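Local coordinates for CrtC domain-containing protein (Fusarium vanettenii 77-13-4, PDB 7A0Q) that probably hydrates the phytoalexin kievitone, acting as a kievitone hydratase of the lyase class built from two lipocalin-like domains, at residues Q51-G56 with S108-I113; G156-G161 with G177-K182; S228-I233 with R253-E258. All coordinates share one frame; numbering follows the deposited sequence.

Contact 1: residues Q51-G56 with S108-I113; sequences QPNSVG and SSTPNI. With NAG (2-acetamido-2-deoxy-beta-D-glucopyranose), chain D.
An N-glycosylated surface loop, with Asn112 carrying its sugar, rests on Asn53 and Ser54 of the short 3-10 segment 53-55. Asn112 ND2 is bonded covalently to NAG C1, and the residue sits at the centre of an inverse gamma turn. Asn112 OD1 lies against Ser54 CB at 3.2 Å, and the sugar's acetyl methyl C8 comes within 3.9 Å of Ser54 O. Two hydrogen bonds fasten the loops. Ser54 N gives its hydrogen to Ile113 O (3.1 Å), while Asn53 ND2 donates to Pro111 O at 3.0 Å. That acceptor lies almost in the plane of the Asn53 amide, only 4° out. With chi1 at -72°, Asn53 swings CG away from its own carbonyl carbon. Ile113 runs alongside the same amide, its CG1 3.7 Å from Asn53 ND2, and Thr110 CG2 touches the nitrogen as well. The other end of the amide, Asn53 OD1, accepts from Asp117 N. Thr110 OG1 turns to Tyr79 and Asp81, near the magnesium ion bound by Thr86, Ser109 and Ser119. The contact thus ties the loop leading into strand 58-66 to the connection between strands 100-107 and 117-120, with Val118 packing on Asn53 and Thr110.

Contact 2: residues G156-G161 with G177-K182; sequences GAVANG and GLPSAK
Val158 and Gly177 form an antiparallel hydrogen-bonded pair: Val158 N donates to Gly177 O at 2.8 Å, and Gly177 N returns a bond to Val158 O at 3.0 Å. The first is nearly straight, 170° at the hydrogen; the second arrives on a lone pair of the Val158 carbonyl. Gly177 O also takes a CA-H...O contact from Ala157 CA, 3.3 Å away, so this oxygen is approached by two successive residues of the facing chain.

The side chains divide between the two faces. On one, Val158 meets Pro179: with chi1 at 177° CG1 points away from the backbone N, leaving CG2 to touch Pro179 CG at 3.6 Å as the two side chains cross obliquely. On the other, the methyl of Ala157 packs on one branch of Leu178, with CB and CD2 3.9 Å apart. Regular pairing would be expected to give Gly156 O a backbone N-H next, but Pro179 has none to offer. Its ring carbon CD presses on Gly156 O instead, at 3.1 Å, and Arg253 takes over this oxygen, probably as a hydrogen bond from NH1. The amide of Asn160 bridges two partners outside the segments: OD1 bonds with Ser234 OG and ND2 donates to Glu175 O.

Trp204 packs on both Val158 and Pro179, and Lys232 and Arg253 from the second lipocalin-like domain touch the same pair. Beyond Pro179 the chain turns a corner at Ser180, whose N is linked to Thr155 OG1. The arrangement is the open end of a beta hairpin, strands 158-168 and 171-189, whose Val158 and Pro179 face is buried where the two lipocalin-like domains of a CrtC-type protein meet.

Contact 3: residues S228-I233 with R253-E258; sequences STEYKI and RGANDE
Backbone bonds come first: Lys232 and Arg253 pair antiparallel, with Lys232 N donating to Arg253 O and Arg253 N to Lys232 O, both 2.9 Å. They sit at the ends of adjacent strands 232-240 and 245-253 of the eight-stranded barrel, and a type I' turn, Ala255 to Glu258, follows. Arg253 O also receives a CA-H...O contact from Tyr231 CA at 3.3 Å.

Among side-chain bonds, bends at chi2 and chi3 (-137° and 76°) fold Arg253 back, so that NH2 donates to Glu230 O, 2.8 Å away and 17° out of the guanidinium plane, while NE gives Gly254 O a weak bond (3.2 Å). NH2 also forms a salt bridge with Glu31. Glu230 OE2 stays 4.6 Å from Arg253 NH2, well above that plane: probably only a charge attraction.

In the packing, Lys232 lays CG over one guanidinium face, 3.5 Å from Arg253 NH2. Glu230 OE2 leans on Ala255 CB, and the Tyr231 ring stacks edge-to-face with Phe294.

With NH2 bonded to Glu230 O and Glu31, and NH1 to Gly156 O, the guanidinium is probably held in one rotation. The acidic neighbours probably help offset the two cationic side chains running side by side; Lys232 NZ bonds to His225 ND1.

In the fold
Contacts 2 and 3, one in each lipocalin-like domain, meet at the interface between them, their centres about 10 Å apart. Arg253 NH1 meets Gly156 O at 2.9 Å, a probable hydrogen bond, and Pro179 CB packs on Lys232 CG at 3.6 Å, so each segment of contact 3 reaches into contact 2. Contact 1 is more remote: its centre lies about 22 Å from that of contact 2 and about 32 Å from that of contact 3, with nearest atoms about 5 Å and about 15 Å away. It is a peripheral contact between two loops beside the magnesium ion, about 5 Å from the side chain of Thr110, and it carries a glycan. All three follow in series along the chain.

Contact 1: residues Q51-G56 with S108-I113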
# COMPACT_ATOMS: atom_id res chain seq x y z
N GLN A 51 -6.27 -0.72 -15.08
CA GLN A 51 -6.14 -1.93 -14.29
C GLN A 51 -5.60 -3.17 -15.01
O GLN A 51 -4.95 -3.99 -14.36
CB GLN A 51 -7.50 -2.27 -13.68
CG GLN A 51 -7.98 -1.27 -12.63
CD GLN A 51 -7.39 -1.57 -11.27
OE1 GLN A 51 -6.19 -1.43 -11.07
NE2 GLN A 51 -8.22 -2.04 -10.34
N PRO A 52 -5.84 -3.37 -16.31
CA PRO A 52 -5.48 -4.66 -16.93
C PRO A 52 -3.99 -4.97 -16.93
O PRO A 52 -3.13 -4.08 -16.89
CB PRO A 52 -6.01 -4.53 -18.36
CG PRO A 52 -7.17 -3.63 -18.23
CD PRO A 52 -6.72 -2.60 -17.22
N ASN A 53 -3.70 -6.27 -17.05
CA ASN A 53 -2.33 -6.77 -17.20
C ASN A 53 -1.54 -5.98 -18.23
O ASN A 53 -0.36 -5.69 -18.02
CB ASN A 53 -2.34 -8.23 -17.65
CG ASN A 53 -2.79 -9.19 -16.57
OD1 ASN A 53 -3.55 -8.83 -15.68
ND2 ASN A 53 -2.33 -10.44 -16.68
N SER A 54 -2.16 -5.69 -19.38
CA SER A 54 -1.43 -5.07 -20.49
C SER A 54 -0.78 -3.75 -20.08
O SER A 54 0.17 -3.32 -20.73
CB SER A 54 -2.35 -4.79 -21.67
OG SER A 54 -3.42 -3.95 -21.28
N VAL A 55 -1.31 -3.09 -19.04
CA VAL A 55 -0.77 -1.79 -18.65
C VAL A 55 0.57 -1.96 -17.94
O VAL A 55 1.41 -1.05 -17.96
CB VAL A 55 -1.81 -1.04 -17.80
CG1 VAL A 55 -1.26 0.28 -17.25
CG2 VAL A 55 -3.06 -0.78 -18.63
N GLY A 56 0.79 -3.12 -17.32
CA GLY A 56 2.04 -3.43 -16.66
C GLY A 56 2.11 -2.83 -15.27
O GLY A 56 1.16 -2.22 -14.78
N SER A 108 7.98 -15.79 -14.05
CA SER A 108 8.77 -15.40 -15.21
C SER A 108 8.12 -14.32 -16.06
O SER A 108 8.82 -13.44 -16.56
CB SER A 108 9.08 -16.63 -16.08
OG SER A 108 7.90 -17.30 -16.45
N SER A 109 6.79 -14.34 -16.23
CA SER A 109 6.16 -13.38 -17.13
C SER A 109 4.73 -13.11 -16.70
O SER A 109 4.14 -13.84 -15.90
CB SER A 109 6.18 -13.88 -18.58
OG SER A 109 5.38 -15.04 -18.72
N THR A 110 4.17 -12.04 -17.26
CA THR A 110 2.79 -11.62 -17.04
C THR A 110 2.03 -11.72 -18.35
O THR A 110 2.44 -11.08 -19.34
CB THR A 110 2.73 -10.19 -16.51
OG1 THR A 110 3.51 -10.09 -15.31
CG2 THR A 110 1.29 -9.79 -16.22
N PRO A 111 0.95 -12.49 -18.43
CA PRO A 111 0.18 -12.55 -19.67
C PRO A 111 -0.29 -11.17 -20.10
O PRO A 111 -0.79 -10.38 -19.29
CB PRO A 111 -1.00 -13.46 -19.31
CG PRO A 111 -0.46 -14.33 -18.20
CD PRO A 111 0.47 -13.45 -17.42
N ASN A 112 -0.11 -10.87 -21.38
CA ASN A 112 -0.50 -9.57 -21.93
C ASN A 112 -1.95 -9.68 -22.39
O ASN A 112 -2.24 -10.04 -23.53
CB ASN A 112 0.44 -9.15 -23.06
CG ASN A 112 0.01 -7.85 -23.70
OD1 ASN A 112 -0.78 -7.11 -23.14
ND2 ASN A 112 0.54 -7.57 -24.89
N ILE A 113 -2.87 -9.37 -21.48
CA ILE A 113 -4.30 -9.50 -21.72
C ILE A 113 -4.99 -8.21 -21.31
O ILE A 113 -4.43 -7.37 -20.60
CB ILE A 113 -4.91 -10.70 -20.96
CG1 ILE A 113 -4.71 -10.54 -19.45
CG2 ILE A 113 -4.28 -12.01 -21.43
CD1 ILE A 113 -5.32 -11.67 -18.62
C1 NAG D . 0.16 -6.36 -25.59
C2 NAG D . 1.36 -5.43 -25.81
C3 NAG D . 1.00 -4.27 -26.76
C4 NAG D . 0.29 -4.77 -28.01
C5 NAG D . -0.90 -5.61 -27.61
C6 NAG D . -1.69 -6.15 -28.78
C7 NAG D . 3.03 -5.18 -24.02
C8 NAG D . 3.33 -4.54 -22.70
N2 NAG D . 1.83 -4.90 -24.54
O3 NAG D . 2.19 -3.59 -27.12
O4 NAG D . -0.15 -3.67 -28.80
O5 NAG D . -0.43 -6.73 -26.86
O6 NAG D . -1.16 -7.37 -29.26
O7 NAG D . 3.84 -5.91 -24.59

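Contact 2: residues G156-G161 with G177-K182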
# COMPACT_ATOMS: atom_id res chain seq x y z
N GLY A 156 -13.30 7.12 -2.29
CA GLY A 156 -12.77 8.15 -3.18
C GLY A 156 -11.28 7.98 -3.43
O GLY A 156 -10.49 7.80 -2.50
N ALA A 157 -10.88 8.03 -4.71
CA ALA A 157 -9.50 7.74 -5.07
C ALA A 157 -8.55 8.83 -4.58
O ALA A 157 -8.89 10.01 -4.51
CB ALA A 157 -9.34 7.60 -6.58
N VAL A 158 -7.34 8.39 -4.21
CA VAL A 158 -6.19 9.26 -3.98
C VAL A 158 -5.43 9.31 -5.30
O VAL A 158 -4.85 8.31 -5.72
CB VAL A 158 -5.28 8.72 -2.86
CG1 VAL A 158 -4.04 9.60 -2.68
CG2 VAL A 158 -6.06 8.56 -1.55
N ALA A 159 -5.44 10.47 -5.96
CA ALA A 159 -4.77 10.66 -7.24
C ALA A 159 -3.41 11.28 -6.95
O ALA A 159 -3.29 12.50 -6.81
CB ALA A 159 -5.61 11.54 -8.17
N ASN A 160 -2.39 10.42 -6.84
CA ASN A 160 -1.08 10.89 -6.39
C ASN A 160 -0.57 12.01 -7.27
O ASN A 160 -0.70 11.97 -8.50
CB ASN A 160 -0.10 9.72 -6.38
CG ASN A 160 -0.35 8.80 -5.21
OD1 ASN A 160 0.17 9.02 -4.11
ND2 ASN A 160 -1.18 7.79 -5.41
N GLY A 161 0.01 13.03 -6.63
CA GLY A 161 0.49 14.19 -7.36
C GLY A 161 -0.58 15.19 -7.70
O GLY A 161 -0.25 16.24 -8.28
N GLY A 177 -4.60 5.37 -5.32
CA GLY A 177 -4.97 4.56 -4.17
C GLY A 177 -6.47 4.59 -3.98
O GLY A 177 -7.10 5.64 -4.16
N LEU A 178 -7.04 3.44 -3.62
CA LEU A 178 -8.44 3.36 -3.24
C LEU A 178 -8.44 3.02 -1.76
O LEU A 178 -8.21 1.86 -1.39
CB LEU A 178 -9.16 2.27 -4.05
CG LEU A 178 -9.00 2.42 -5.57
CD1 LEU A 178 -9.64 1.27 -6.35
CD2 LEU A 178 -9.52 3.77 -6.04
N PRO A 179 -8.64 4.00 -0.86
CA PRO A 179 -8.16 3.83 0.53
C PRO A 179 -8.99 2.95 1.45
O PRO A 179 -8.43 2.28 2.32
CB PRO A 179 -8.15 5.27 1.07
CG PRO A 179 -8.29 6.14 -0.10
CD PRO A 179 -9.03 5.39 -1.15
N SER A 180 -10.31 2.93 1.28
CA SER A 180 -11.21 2.32 2.26
C SER A 180 -12.27 1.48 1.58
O SER A 180 -13.47 1.62 1.83
CB SER A 180 -11.84 3.41 3.13
OG SER A 180 -10.86 4.04 3.92
N ALA A 181 -11.83 0.56 0.73
CA ALA A 181 -12.75 -0.29 -0.02
C ALA A 181 -13.45 -1.30 0.88
O ALA A 181 -12.83 -1.90 1.76
CB ALA A 181 -12.00 -1.04 -1.13
N LYS A 182 -14.75 -1.48 0.66
CA LYS A 182 -15.49 -2.54 1.34
C LYS A 182 -14.85 -3.89 1.05
O LYS A 182 -14.54 -4.21 -0.09
CB LYS A 182 -16.95 -2.52 0.88
CG LYS A 182 -17.84 -3.54 1.59
CD LYS A 182 -19.28 -3.44 1.09
CE LYS A 182 -20.12 -4.57 1.69
NZ LYS A 182 -21.52 -4.58 1.19

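Contact 3: residues S228-I233 with R253-E258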
# COMPACT_ATOMS: atom_id res chain seq x y z
N SER A 228 -10.94 9.88 12.70
CA SER A 228 -11.95 10.91 12.95
C SER A 228 -12.29 11.74 11.71
O SER A 228 -13.15 12.63 11.80
CB SER A 228 -11.50 11.82 14.08
OG SER A 228 -10.27 12.45 13.78
N THR A 229 -11.65 11.50 10.57
CA THR A 229 -11.69 12.41 9.43
C THR A 229 -11.79 11.63 8.13
O THR A 229 -11.68 10.40 8.11
CB THR A 229 -10.44 13.30 9.35
OG1 THR A 229 -9.33 12.49 8.93
CG2 THR A 229 -10.12 13.95 10.70
N GLU A 230 -11.95 12.37 7.04
CA GLU A 230 -11.90 11.80 5.69
C GLU A 230 -10.51 11.89 5.06
O GLU A 230 -10.37 11.60 3.87
CB GLU A 230 -12.92 12.49 4.79
CG GLU A 230 -14.35 12.22 5.20
CD GLU A 230 -15.34 12.70 4.17
OE1 GLU A 230 -16.37 13.29 4.57
OE2 GLU A 230 -15.09 12.50 2.96
N TYR A 231 -9.49 12.27 5.83
CA TYR A 231 -8.15 12.43 5.27
C TYR A 231 -7.50 11.08 4.99
O TYR A 231 -7.41 10.22 5.87
CB TYR A 231 -7.27 13.22 6.24
CG TYR A 231 -7.62 14.68 6.37
CD1 TYR A 231 -7.68 15.50 5.25
CD2 TYR A 231 -7.89 15.24 7.61
CE1 TYR A 231 -8.00 16.85 5.36
CE2 TYR A 231 -8.21 16.60 7.73
CZ TYR A 231 -8.25 17.39 6.60
OH TYR A 231 -8.56 18.74 6.71
N LYS A 232 -7.02 10.91 3.76
CA LYS A 232 -6.24 9.74 3.38
C LYS A 232 -4.93 10.24 2.79
O LYS A 232 -4.95 11.06 1.87
CB LYS A 232 -6.99 8.85 2.37
CG LYS A 232 -8.38 8.40 2.83
CD LYS A 232 -8.29 7.56 4.11
CE LYS A 232 -9.66 7.12 4.59
NZ LYS A 232 -9.59 6.44 5.93
N ILE A 233 -3.81 9.77 3.33
CA ILE A 233 -2.51 10.34 3.01
C ILE A 233 -1.65 9.29 2.32
O ILE A 233 -1.48 8.18 2.84
CB ILE A 233 -1.80 10.84 4.28
CG1 ILE A 233 -2.70 11.84 5.00
CG2 ILE A 233 -0.43 11.45 3.91
CD1 ILE A 233 -2.14 12.31 6.31
N ARG A 253 -5.98 13.12 0.18
CA ARG A 253 -7.36 13.21 -0.26
C ARG A 253 -8.21 13.53 0.96
O ARG A 253 -8.13 12.83 1.97
CB ARG A 253 -7.82 11.90 -0.91
CG ARG A 253 -9.22 11.98 -1.50
CD ARG A 253 -10.02 10.71 -1.16
NE ARG A 253 -10.48 10.70 0.22
CZ ARG A 253 -11.14 9.68 0.79
NH1 ARG A 253 -11.40 8.57 0.11
NH2 ARG A 253 -11.53 9.78 2.06
N GLY A 254 -8.98 14.60 0.87
CA GLY A 254 -9.92 14.96 1.92
C GLY A 254 -11.34 14.61 1.55
O GLY A 254 -11.61 13.60 0.87
N ALA A 255 -12.27 15.43 2.02
CA ALA A 255 -13.67 15.30 1.67
C ALA A 255 -13.93 15.93 0.30
O ALA A 255 -13.19 16.80 -0.16
CB ALA A 255 -14.55 15.97 2.73
N ASN A 256 -15.01 15.49 -0.34
CA ASN A 256 -15.53 16.14 -1.55
C ASN A 256 -14.48 16.20 -2.67
O ASN A 256 -14.44 17.16 -3.44
CB ASN A 256 -16.06 17.53 -1.22
CG ASN A 256 -17.14 17.50 -0.13
OD1 ASN A 256 -18.21 16.92 -0.33
ND2 ASN A 256 -16.85 18.10 1.02
N ASP A 257 -13.64 15.17 -2.76
CA ASP A 257 -12.55 15.01 -3.74
C ASP A 257 -11.38 15.97 -3.51
O ASP A 257 -10.43 15.97 -4.32
CB ASP A 257 -13.00 15.21 -5.20
CG ASP A 257 -14.25 14.44 -5.57
OD1 ASP A 257 -14.77 13.65 -4.75
OD2 ASP A 257 -14.72 14.63 -6.71
N GLU A 258 -11.42 16.82 -2.48
CA GLU A 258 -10.36 17.81 -2.31
C GLU A 258 -9.00 17.13 -2.15
O GLU A 258 -8.87 16.16 -1.39
CB GLU A 258 -10.67 18.70 -1.11
CG GLU A 258 -11.96 19.51 -1.26
CD GLU A 258 -12.55 19.96 0.07
OE1 GLU A 258 -11.82 19.95 1.09
OE2 GLU A 258 -13.75 20.31 0.09